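PDB 5Z69: DNA replication and repair protein RecF from Caldanaerobacter subterraneus subsp. tengcongensis, which binds ATP and, probably, single-stranded DNA, acting as an ABC-type ATPase and recombination mediator in the RecFOR pathway of DNA repair. Local coordinates for residues Y143-I151 against L301-E312; K316-S326 against L340-H349. All coordinates share one frame; numbering follows the deposited sequence.

Contact 1 of 2, residues Y143-I151 against L301-E312; sequences YLDACISVI and LKLSELEILEEE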
loop_
_atom_site.group_PDB
_atom_site.type_symbol
_atom_site.label_atom_id
_atom_site.label_comp_id
_atom_site.label_asym_id
_atom_site.label_seq_id
_atom_site.Cartn_x
_atom_site.Cartn_y
_atom_site.Cartn_z
ATOM N N TYR A 143 16.691 -0.655 4.152
ATOM C CA TYR A 143 17.131 0.534 4.876
ATOM C C TYR A 143 16.581 0.554 6.296
ATOM O O TYR A 143 17.301 0.799 7.271
ATOM C CB TYR A 143 16.706 1.808 4.129
ATOM C CG TYR A 143 16.966 3.061 4.925
ATOM C CD1 TYR A 143 15.925 3.762 5.530
ATOM C CD2 TYR A 143 18.269 3.515 5.120
ATOM C CE1 TYR A 143 16.184 4.915 6.295
ATOM C CE2 TYR A 143 18.541 4.658 5.878
ATOM C CZ TYR A 143 17.501 5.352 6.463
ATOM O OH TYR A 143 17.798 6.475 7.223
ATOM N N LEU A 144 15.287 0.305 6.403
ATOM C CA LEU A 144 14.614 0.226 7.686
ATOM C C LEU A 144 15.175 -0.879 8.599
ATOM O O LEU A 144 15.354 -0.669 9.795
ATOM C CB LEU A 144 13.118 0.003 7.459
ATOM C CG LEU A 144 12.252 -0.034 8.715
ATOM C CD1 LEU A 144 12.358 1.257 9.475
ATOM C CD2 LEU A 144 10.790 -0.314 8.330
ATOM N N ASP A 145 15.423 -2.064 8.039
ATOM C CA ASP A 145 15.967 -3.181 8.808
ATOM C C ASP A 145 17.356 -2.841 9.363
ATOM O O ASP A 145 17.689 -3.204 10.488
ATOM C CB ASP A 145 16.067 -4.433 7.939
ATOM C CG ASP A 145 14.746 -5.159 7.781
ATOM O OD1 ASP A 145 13.845 -4.994 8.631
ATOM O OD2 ASP A 145 14.637 -5.940 6.817
ATOM N N ALA A 146 18.157 -2.150 8.562
ATOM C CA ALA A 146 19.526 -1.788 8.959
ATOM C C ALA A 146 19.526 -0.692 10.008
ATOM O O ALA A 146 20.293 -0.758 10.968
ATOM C CB ALA A 146 20.339 -1.351 7.746
ATOM N N CYS A 147 18.681 0.327 9.827
ATOM C CA CYS A 147 18.551 1.374 10.834
ATOM C C CYS A 147 18.186 0.793 12.188
ATOM O O CYS A 147 18.795 1.123 13.218
ATOM C CB CYS A 147 17.495 2.402 10.428
ATOM S SG CYS A 147 18.008 3.416 9.047
ATOM N N ILE A 148 17.186 -0.078 12.189
ATOM C CA ILE A 148 16.711 -0.613 13.463
ATOM C C ILE A 148 17.702 -1.583 14.109
ATOM O O ILE A 148 17.950 -1.485 15.306
ATOM C CB ILE A 148 15.376 -1.310 13.314
ATOM C CG1 ILE A 148 14.319 -0.311 12.757
ATOM C CG2 ILE A 148 14.956 -1.888 14.677
ATOM C CD1 ILE A 148 12.980 -0.931 12.420
ATOM N N SER A 149 18.241 -2.514 13.313
ATOM C CA SER A 149 19.177 -3.514 13.772
ATOM C C SER A 149 20.402 -2.886 14.434
ATOM O O SER A 149 20.903 -3.405 15.420
ATOM C CB SER A 149 19.615 -4.408 12.609
ATOM O OG SER A 149 18.490 -5.089 12.071
ATOM N N VAL A 150 20.860 -1.761 13.901
ATOM C CA VAL A 150 22.019 -1.094 14.471
ATOM C C VAL A 150 21.729 -0.681 15.910
ATOM O O VAL A 150 22.590 -0.775 16.780
ATOM C CB VAL A 150 22.431 0.150 13.637
ATOM C CG1 VAL A 150 23.333 1.082 14.465
ATOM C CG2 VAL A 150 23.160 -0.306 12.370
ATOM N N ILE A 151 20.502 -0.247 16.182
ATOM C CA ILE A 151 20.257 0.256 17.515
ATOM C C ILE A 151 19.542 -0.756 18.403
ATOM O O ILE A 151 19.487 -0.578 19.611
ATOM C CB ILE A 151 19.496 1.599 17.459
ATOM C CG1 ILE A 151 18.085 1.454 16.925
ATOM C CG2 ILE A 151 20.216 2.545 16.528
ATOM C CD1 ILE A 151 17.416 2.812 16.713
ATOM N N LEU A 301 15.256 12.330 5.912
ATOM C CA LEU A 301 15.302 10.927 6.291
ATOM C C LEU A 301 16.613 10.594 7.017
ATOM O O LEU A 301 16.607 9.958 8.072
ATOM C CB LEU A 301 15.148 10.053 5.049
ATOM C CG LEU A 301 15.237 8.547 5.258
ATOM C CD1 LEU A 301 13.955 8.025 5.886
ATOM C CD2 LEU A 301 15.545 7.839 3.944
ATOM N N LYS A 302 17.729 11.048 6.453
ATOM C CA LYS A 302 19.056 10.728 7.009
ATOM C C LYS A 302 19.344 11.560 8.263
ATOM O O LYS A 302 19.934 11.066 9.229
ATOM C CB LYS A 302 20.148 10.945 5.958
ATOM C CG LYS A 302 19.990 10.100 4.674
ATOM C CD LYS A 302 20.155 8.599 4.928
ATOM C CE LYS A 302 21.586 8.310 5.420
ATOM N NZ LYS A 302 21.890 6.848 5.639
ATOM N N LEU A 303 18.926 12.822 8.248
ATOM C CA LEU A 303 19.028 13.662 9.435
ATOM C C LEU A 303 18.277 13.014 10.595
ATOM O O LEU A 303 18.731 13.054 11.732
ATOM C CB LEU A 303 18.489 15.072 9.158
ATOM C CG LEU A 303 19.396 15.988 8.330
ATOM C CD1 LEU A 303 18.723 17.333 8.091
ATOM C CD2 LEU A 303 20.748 16.176 9.017
ATOM N N SER A 304 17.152 12.383 10.286
ATOM C CA SER A 304 16.346 11.686 11.287
ATOM C C SER A 304 16.996 10.394 11.773
ATOM O O SER A 304 16.894 10.034 12.954
ATOM C CB SER A 304 14.963 11.378 10.721
ATOM O OG SER A 304 14.221 12.568 10.584
ATOM N N GLU A 305 17.646 9.691 10.855
ATOM C CA GLU A 305 18.388 8.487 11.200
ATOM C C GLU A 305 19.396 8.845 12.263
ATOM O O GLU A 305 19.477 8.215 13.324
ATOM C CB GLU A 305 19.080 7.905 9.962
ATOM C CG GLU A 305 19.873 6.626 10.242
ATOM C CD GLU A 305 20.741 6.207 9.070
ATOM O OE1 GLU A 305 20.353 6.483 7.909
ATOM O OE2 GLU A 305 21.818 5.601 9.317
ATOM N N LEU A 306 20.151 9.896 11.979
ATOM C CA LEU A 306 21.155 10.398 12.898
ATOM C C LEU A 306 20.558 10.747 14.263
ATOM O O LEU A 306 21.043 10.311 15.306
ATOM C CB LEU A 306 21.833 11.614 12.276
ATOM C CG LEU A 306 22.804 12.386 13.169
ATOM C CD1 LEU A 306 23.861 11.461 13.748
ATOM C CD2 LEU A 306 23.437 13.526 12.373
ATOM N N GLU A 307 19.498 11.542 14.250
ATOM C CA GLU A 307 18.863 11.966 15.487
ATOM C C GLU A 307 18.346 10.783 16.315
ATOM O O GLU A 307 18.603 10.696 17.511
ATOM C CB GLU A 307 17.713 12.928 15.175
ATOM C CG GLU A 307 16.870 13.261 16.381
ATOM C CD GLU A 307 15.843 14.332 16.061
ATOM O OE1 GLU A 307 14.634 14.033 16.107
ATOM O OE2 GLU A 307 16.261 15.464 15.740
ATOM N N ILE A 308 17.594 9.888 15.679
ATOM C CA ILE A 308 17.095 8.709 16.376
ATOM C C ILE A 308 18.267 7.839 16.905
ATOM O O ILE A 308 18.237 7.349 18.033
ATOM C CB ILE A 308 16.159 7.891 15.448
ATOM C CG1 ILE A 308 14.925 8.733 15.096
ATOM C CG2 ILE A 308 15.726 6.589 16.119
ATOM C CD1 ILE A 308 13.997 8.121 14.032
ATOM N N LEU A 309 19.313 7.671 16.105
ATOM C CA LEU A 309 20.450 6.849 16.537
ATOM C C LEU A 309 21.099 7.435 17.816
ATOM O O LEU A 309 21.342 6.703 18.789
ATOM C CB LEU A 309 21.474 6.702 15.384
ATOM C CG LEU A 309 22.870 6.085 15.642
ATOM C CD1 LEU A 309 22.745 4.894 16.511
ATOM C CD2 LEU A 309 23.563 5.654 14.334
ATOM N N GLU A 310 21.357 8.739 17.837
ATOM C CA GLU A 310 21.942 9.371 19.034
ATOM C C GLU A 310 21.085 9.207 20.283
ATOM O O GLU A 310 21.581 8.876 21.363
ATOM C CB GLU A 310 22.160 10.856 18.806
ATOM C CG GLU A 310 23.115 11.164 17.700
ATOM C CD GLU A 310 23.483 12.628 17.674
ATOM O OE1 GLU A 310 22.743 13.400 17.020
ATOM O OE2 GLU A 310 24.491 13.001 18.317
ATOM N N GLU A 311 19.788 9.440 20.124
ATOM C CA GLU A 311 18.857 9.365 21.241
ATOM C C GLU A 311 18.714 7.938 21.753
ATOM O O GLU A 311 18.698 7.707 22.955
ATOM C CB GLU A 311 17.486 9.921 20.831
ATOM C CG GLU A 311 17.133 11.240 21.498
ATOM C CD GLU A 311 16.814 11.088 22.980
ATOM O OE1 GLU A 311 16.430 9.974 23.401
ATOM O OE2 GLU A 311 16.950 12.087 23.723
ATOM N N GLU A 312 18.602 6.974 20.845
ATOM C CA GLU A 312 18.428 5.589 21.276
ATOM C C GLU A 312 19.704 4.980 21.884
ATOM O O GLU A 312 19.621 4.203 22.836
ATOM C CB GLU A 312 17.939 4.727 20.110
ATOM C CG GLU A 312 16.555 5.123 19.612
ATOM C CD GLU A 312 15.475 4.934 20.669
ATOM O OE1 GLU A 312 15.562 3.952 21.440
ATOM O OE2 GLU A 312 14.549 5.770 20.732
#

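Contact 2 of 2, residues K316-S326 against L340-H349; sequences KPVLLLDDVMS and LEGFQSFITH. With AGS (phosphothiophosphoric acid-adenylate ester), chain C.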
loop_
_atom_site.group_PDB
_atom_site.type_symbol
_atom_site.label_atom_id
_atom_site.label_comp_id
_atom_site.label_asym_id
_atom_site.label_seq_id
_atom_site.Cartn_x
_atom_site.Cartn_y
_atom_site.Cartn_z
ATOM N N LYS A 316 27.373 9.431 20.362
ATOM C CA LYS A 316 27.459 10.300 19.191
ATOM C C LYS A 316 28.313 9.637 18.105
ATOM O O LYS A 316 29.512 9.349 18.326
ATOM C CB LYS A 316 28.040 11.666 19.563
ATOM C CG LYS A 316 28.147 12.639 18.394
ATOM C CD LYS A 316 28.668 14.021 18.829
ATOM C CE LYS A 316 27.667 14.782 19.662
ATOM N NZ LYS A 316 26.483 15.178 18.834
ATOM N N PRO A 317 27.708 9.390 16.938
ATOM C CA PRO A 317 28.369 8.626 15.872
ATOM C C PRO A 317 29.349 9.438 15.066
ATOM O O PRO A 317 29.374 10.670 15.156
ATOM C CB PRO A 317 27.207 8.202 14.977
ATOM C CG PRO A 317 26.216 9.299 15.146
ATOM C CD PRO A 317 26.298 9.680 16.599
ATOM N N VAL A 318 30.154 8.735 14.279
ATOM C CA VAL A 318 31.013 9.364 13.301
ATOM C C VAL A 318 30.198 9.613 12.035
ATOM O O VAL A 318 29.371 8.792 11.665
ATOM C CB VAL A 318 32.250 8.485 12.996
ATOM C CG1 VAL A 318 32.966 9.028 11.784
ATOM C CG2 VAL A 318 33.190 8.427 14.251
ATOM N N LEU A 319 30.437 10.730 11.363
ATOM C CA LEU A 319 29.664 11.067 10.178
ATOM C C LEU A 319 30.493 10.824 8.908
ATOM O O LEU A 319 31.640 11.272 8.810
ATOM C CB LEU A 319 29.170 12.530 10.275
ATOM C CG LEU A 319 27.854 12.785 11.023
ATOM C CD1 LEU A 319 27.621 11.856 12.185
ATOM C CD2 LEU A 319 27.728 14.237 11.469
ATOM N N LEU A 320 29.920 10.102 7.945
ATOM C CA LEU A 320 30.551 9.880 6.649
ATOM C C LEU A 320 29.775 10.570 5.502
ATOM O O LEU A 320 28.592 10.260 5.259
ATOM C CB LEU A 320 30.674 8.369 6.393
ATOM C CG LEU A 320 31.342 7.591 7.548
ATOM C CD1 LEU A 320 31.293 6.125 7.214
ATOM C CD2 LEU A 320 32.740 8.073 7.761
ATOM N N LEU A 321 30.437 11.503 4.823
ATOM C CA LEU A 321 29.771 12.298 3.790
ATOM C C LEU A 321 30.411 12.021 2.443
ATOM O O LEU A 321 31.498 12.523 2.142
ATOM C CB LEU A 321 29.843 13.790 4.124
ATOM C CG LEU A 321 28.784 14.306 5.107
ATOM C CD1 LEU A 321 28.981 13.671 6.474
ATOM C CD2 LEU A 321 28.821 15.828 5.231
ATOM N N ASP A 322 29.757 11.186 1.646
ATOM C CA ASP A 322 30.361 10.758 0.390
ATOM C C ASP A 322 29.810 11.542 -0.773
ATOM O O ASP A 322 28.675 11.338 -1.156
ATOM C CB ASP A 322 30.131 9.269 0.152
ATOM C CG ASP A 322 30.993 8.722 -0.978
ATOM O OD1 ASP A 322 32.016 9.354 -1.314
ATOM O OD2 ASP A 322 30.659 7.655 -1.520
ATOM N N ASP A 323 30.633 12.418 -1.338
ATOM C CA ASP A 323 30.294 13.114 -2.573
ATOM C C ASP A 323 28.959 13.840 -2.435
ATOM O O ASP A 323 28.097 13.745 -3.299
ATOM C CB ASP A 323 30.265 12.125 -3.751
ATOM C CG ASP A 323 30.076 12.810 -5.092
ATOM O OD1 ASP A 323 30.452 13.999 -5.218
ATOM O OD2 ASP A 323 29.543 12.158 -6.020
ATOM N N VAL A 324 28.795 14.560 -1.330
ATOM C CA VAL A 324 27.540 15.244 -1.061
ATOM C C VAL A 324 27.827 16.710 -0.735
ATOM O O VAL A 324 26.930 17.493 -0.437
ATOM C CB VAL A 324 26.752 14.535 0.083
ATOM C CG1 VAL A 324 27.420 14.732 1.439
ATOM C CG2 VAL A 324 25.292 14.966 0.108
ATOM N N MET A 325 29.095 17.091 -0.840
ATOM C CA MET A 325 29.498 18.451 -0.510
ATOM C C MET A 325 29.846 19.264 -1.755
ATOM O O MET A 325 30.303 20.396 -1.648
ATOM C CB MET A 325 30.685 18.439 0.457
ATOM C CG MET A 325 30.515 19.348 1.671
ATOM S SD MET A 325 29.012 18.967 2.603
ATOM C CE MET A 325 29.163 20.146 3.945
ATOM N N SER A 326 29.638 18.687 -2.933
ATOM C CA SER A 326 29.775 19.443 -4.169
ATOM C C SER A 326 28.529 20.322 -4.337
ATOM O O SER A 326 27.676 20.338 -3.456
ATOM C CB SER A 326 29.972 18.496 -5.355
ATOM O OG SER A 326 29.311 17.259 -5.133
ATOM N N LEU A 340 27.939 19.932 11.537
ATOM C CA LEU A 340 28.950 18.877 11.752
ATOM C C LEU A 340 29.810 19.116 12.997
ATOM O O LEU A 340 30.755 18.352 13.293
ATOM C CB LEU A 340 29.848 18.762 10.519
ATOM C CG LEU A 340 29.118 18.359 9.235
ATOM C CD1 LEU A 340 30.004 18.537 8.022
ATOM C CD2 LEU A 340 28.656 16.929 9.335
ATOM N N GLU A 341 29.463 20.171 13.731
ATOM C CA GLU A 341 30.342 20.749 14.741
ATOM C C GLU A 341 30.948 19.760 15.718
ATOM O O GLU A 341 32.161 19.534 15.698
ATOM C CB GLU A 341 29.600 21.830 15.525
ATOM C CG GLU A 341 29.993 23.235 15.119
ATOM C CD GLU A 341 29.437 24.304 16.052
ATOM O OE1 GLU A 341 30.112 25.342 16.221
ATOM O OE2 GLU A 341 28.334 24.111 16.613
ATOM N N GLY A 342 30.136 19.164 16.577
ATOM C CA GLY A 342 30.720 18.302 17.598
ATOM C C GLY A 342 30.999 16.859 17.165
ATOM O O GLY A 342 31.242 15.996 18.007
ATOM N N PHE A 343 30.954 16.589 15.863
ATOM C CA PHE A 343 31.220 15.231 15.336
ATOM C C PHE A 343 32.621 15.077 14.749
ATOM O O PHE A 343 33.190 16.031 14.223
ATOM C CB PHE A 343 30.221 14.855 14.218
ATOM C CG PHE A 343 28.784 14.860 14.636
ATOM C CD1 PHE A 343 28.144 13.675 14.983
ATOM C CD2 PHE A 343 28.051 16.049 14.636
ATOM C CE1 PHE A 343 26.823 13.673 15.350
ATOM C CE2 PHE A 343 26.729 16.061 14.998
ATOM C CZ PHE A 343 26.099 14.877 15.361
ATOM N N GLN A 344 33.172 13.867 14.784
ATOM C CA GLN A 344 34.213 13.562 13.813
ATOM C C GLN A 344 33.488 13.275 12.490
ATOM O O GLN A 344 32.508 12.536 12.475
ATOM C CB GLN A 344 35.076 12.365 14.228
ATOM C CG GLN A 344 36.208 12.087 13.246
ATOM C CD GLN A 344 36.959 10.796 13.553
ATOM O OE1 GLN A 344 36.349 9.766 13.850
ATOM N NE2 GLN A 344 38.282 10.846 13.467
ATOM N N SER A 345 33.937 13.884 11.394
ATOM C CA SER A 345 33.330 13.603 10.094
ATOM C C SER A 345 34.385 13.293 9.049
ATOM O O SER A 345 35.533 13.695 9.169
ATOM C CB SER A 345 32.453 14.788 9.614
ATOM O OG SER A 345 33.217 15.987 9.566
ATOM N N PHE A 346 33.971 12.546 8.030
ATOM C CA PHE A 346 34.819 12.220 6.906
ATOM C C PHE A 346 34.094 12.715 5.682
ATOM O O PHE A 346 32.998 12.254 5.380
ATOM C CB PHE A 346 35.107 10.706 6.846
ATOM C CG PHE A 346 35.983 10.224 7.978
ATOM C CD1 PHE A 346 37.357 10.106 7.807
ATOM C CD2 PHE A 346 35.429 9.920 9.222
ATOM C CE1 PHE A 346 38.172 9.691 8.868
ATOM C CE2 PHE A 346 36.236 9.518 10.295
ATOM C CZ PHE A 346 37.612 9.406 10.117
ATOM N N ILE A 347 34.692 13.686 5.003
ATOM C CA ILE A 347 34.048 14.313 3.856
ATOM C C ILE A 347 34.875 14.134 2.585
ATOM O O ILE A 347 36.057 14.491 2.538
ATOM C CB ILE A 347 33.804 15.825 4.102
ATOM C CG1 ILE A 347 32.900 16.033 5.320
ATOM C CG2 ILE A 347 33.142 16.460 2.882
ATOM C CD1 ILE A 347 32.679 17.510 5.674
ATOM N N THR A 348 34.253 13.582 1.548
ATOM C CA THR A 348 34.950 13.423 0.285
ATOM C C THR A 348 34.645 14.587 -0.635
ATOM O O THR A 348 33.521 15.106 -0.667
ATOM C CB THR A 348 34.593 12.093 -0.429
ATOM O OG1 THR A 348 33.193 12.046 -0.690
ATOM C CG2 THR A 348 34.986 10.900 0.431
ATOM N N HIS A 349 35.650 14.999 -1.394
ATOM C CA HIS A 349 35.462 16.102 -2.325
ATOM C C HIS A 349 36.481 16.035 -3.457
ATOM O O HIS A 349 37.381 15.204 -3.446
ATOM C CB HIS A 349 35.562 17.448 -1.588
ATOM C CG HIS A 349 34.849 18.570 -2.279
ATOM N ND1 HIS A 349 33.655 18.394 -2.944
ATOM C CD2 HIS A 349 35.160 19.882 -2.408
ATOM C CE1 HIS A 349 33.263 19.547 -3.454
ATOM N NE2 HIS A 349 34.158 20.466 -3.143
HETATM P PG AGS C . 33.647 8.751 -5.220
HETATM S S1G AGS C . 33.663 10.136 -3.842
HETATM O O2G AGS C . 33.597 9.429 -6.631
HETATM O O3G AGS C . 32.329 7.938 -5.022
HETATM P PB AGS C . 36.125 7.749 -6.144
HETATM O O1B AGS C . 37.422 8.201 -5.560
HETATM O O2B AGS C . 35.719 8.608 -7.354
HETATM O O3B AGS C . 34.915 7.811 -5.078
HETATM P PA AGS C . 36.394 4.966 -5.827
HETATM O O1A AGS C . 36.859 5.349 -4.416
HETATM O O2A AGS C . 35.080 4.263 -5.974
HETATM O O3A AGS C . 36.333 6.283 -6.728
HETATM O "O5'" AGS C . 37.500 4.143 -6.539
HETATM C "C5'" AGS C . 37.144 2.994 -7.256
HETATM C "C4'" AGS C . 38.325 2.726 -8.136
HETATM O "O4'" AGS C . 39.003 1.540 -7.664
HETATM C "C3'" AGS C . 37.960 2.461 -9.593
HETATM O "O3'" AGS C . 38.970 2.966 -10.460
HETATM C "C2'" AGS C . 37.801 0.939 -9.624
HETATM O "O2'" AGS C . 38.091 0.386 -10.904
HETATM C "C1'" AGS C . 38.849 0.489 -8.598
HETATM N N9 AGS C . 38.488 -0.723 -7.882
HETATM C C8 AGS C . 37.240 -1.104 -7.450
HETATM N N7 AGS C . 37.215 -2.270 -6.856
HETATM C C5 AGS C . 38.534 -2.690 -6.891
HETATM C C6 AGS C . 39.179 -3.854 -6.428
HETATM N N6 AGS C . 38.545 -4.844 -5.792
HETATM N N1 AGS C . 40.508 -3.970 -6.646
HETATM C C2 AGS C . 41.145 -2.978 -7.276
HETATM N N3 AGS C . 40.647 -1.836 -7.759
HETATM C C4 AGS C . 39.330 -1.755 -7.528
HETATM O O HOH W 1 31.724 11.771 16.285
HETATM O O HOH W 2 30.914 15.077 0.567
HETATM O O HOH W 3 31.720 16.553 -2.216
#

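Contact 1 of 2, residues Y143-I151 against L301-E312
Tyr143 brings CE1 of its ring to within 3.8 Å of Leu301 CD2, which approaches obliquely, the two side chains coming from opposite directions. Its CG stands anti to the backbone N (chi1 172°), a setting that carries the ring across the gap between two helices whose axes come no closer than 10.5 Å. At the far end of the ring the hydroxyl donates to Glu305, OH to OE1 2.6 Å, meeting the carboxylate on its anti side and somewhat out of its plane. Ring and carboxylate planes are turned 65° apart. The same oxygen is taken on its syn side by Lys302, NZ to OE1 2.8 Å, in a salt bridge within one helix; the lysine chain bends at chi2 and chi3 to bring its amine there. Two donors thus grip one buried oxygen from different sides, which fixes the rotation of the carboxylate and would probably favour its charged form. Cys147 SG sits over one face of the tyrosine ring, toward its rim, and also touches Glu305 CG at 3.9 Å.

One turn beyond Cys147 the chemistry becomes apolar. Ile151 CG2 presses on Leu309 CD1 at 3.5 Å, tighter than usual for two carbons, while its CD1 rests on Glu312 CG at 3.8 Å. The carboxylate of Glu312 has its own partner, Lys210.

The helices run nearly parallel, crossing at -21°, so the spacing changes little from Cys147–Glu305 to Ile151–Leu309. Tyr207 of helix 186-222 packs on Cys147, and Val123 of strand 122-125 touches Glu305 and Leu309; the pair therefore lies between the long helix and the edge strand of the mixed sheet.

Contact 2 of 2, residues K316-S326 against L340-H349
Strands 318-321 and 345-349 are parallel neighbours in the mixed sheet of the P-loop ATPase core, their directions 5° apart. Four backbone hydrogen bonds join them: Leu319 N to Gln344 O, Phe346 N to Leu319 O, Leu321 N to Phe346 O (2.7 Å) and Thr348 N to Leu321 O. Packing is tight on the Leu319 face, where the strands begin: Leu319 CD2 lies over one face of the Phe343 ring, 3.6 Å from its centroid. Lys316 crosses the opposite face, bending at chi3 and chi4 to set NZ 4.0 Å from the centroid in a cation-pi contact; NZ is also salt-bridged to Glu310.

Looser are the rim at Lys316 and exposed Gly342, and the chain after Asp323, where Ser326 is poorly ordered. Water 1 links Pro317 O to Gln344 N where direct pairing stops; water 2 joins Leu321 O, Val324 N and Thr348 O. The thiophosphate of the ATP analogue lies at the Thr348 end, Asp322 OD1 being 3.1 Å from its sulfur S1G. Asp322 and Asp323 follow the strand as in a Walker B motif. Thr348 OG1 donates to the anti lone pair of Asp322 OD1 and accepts Asp323 N at 2.7 Å.

Both contacts are largely buried, yet contact 1 packs helix on helix away from the nucleotide, while contact 2 pairs strands and ends at the thiophosphate. Backbone hydrogen bonds cross only in contact 2, which buries 888 Å² against 374 Å²; contact 1 relies on side chains, with one shared carboxylate oxygen as its polar centre. Their centres lie 16 Å apart, and helix 291-313 is followed, after a short loop, by strand 318-321. The elements also touch: Leu306 CD1 packs on Pro317 CG at 3.5 Å, and Glu310 CG on Pro317 CD at 3.7 Å. The helix thus meets residues 143-151 and the start of contact 2 with different side chains.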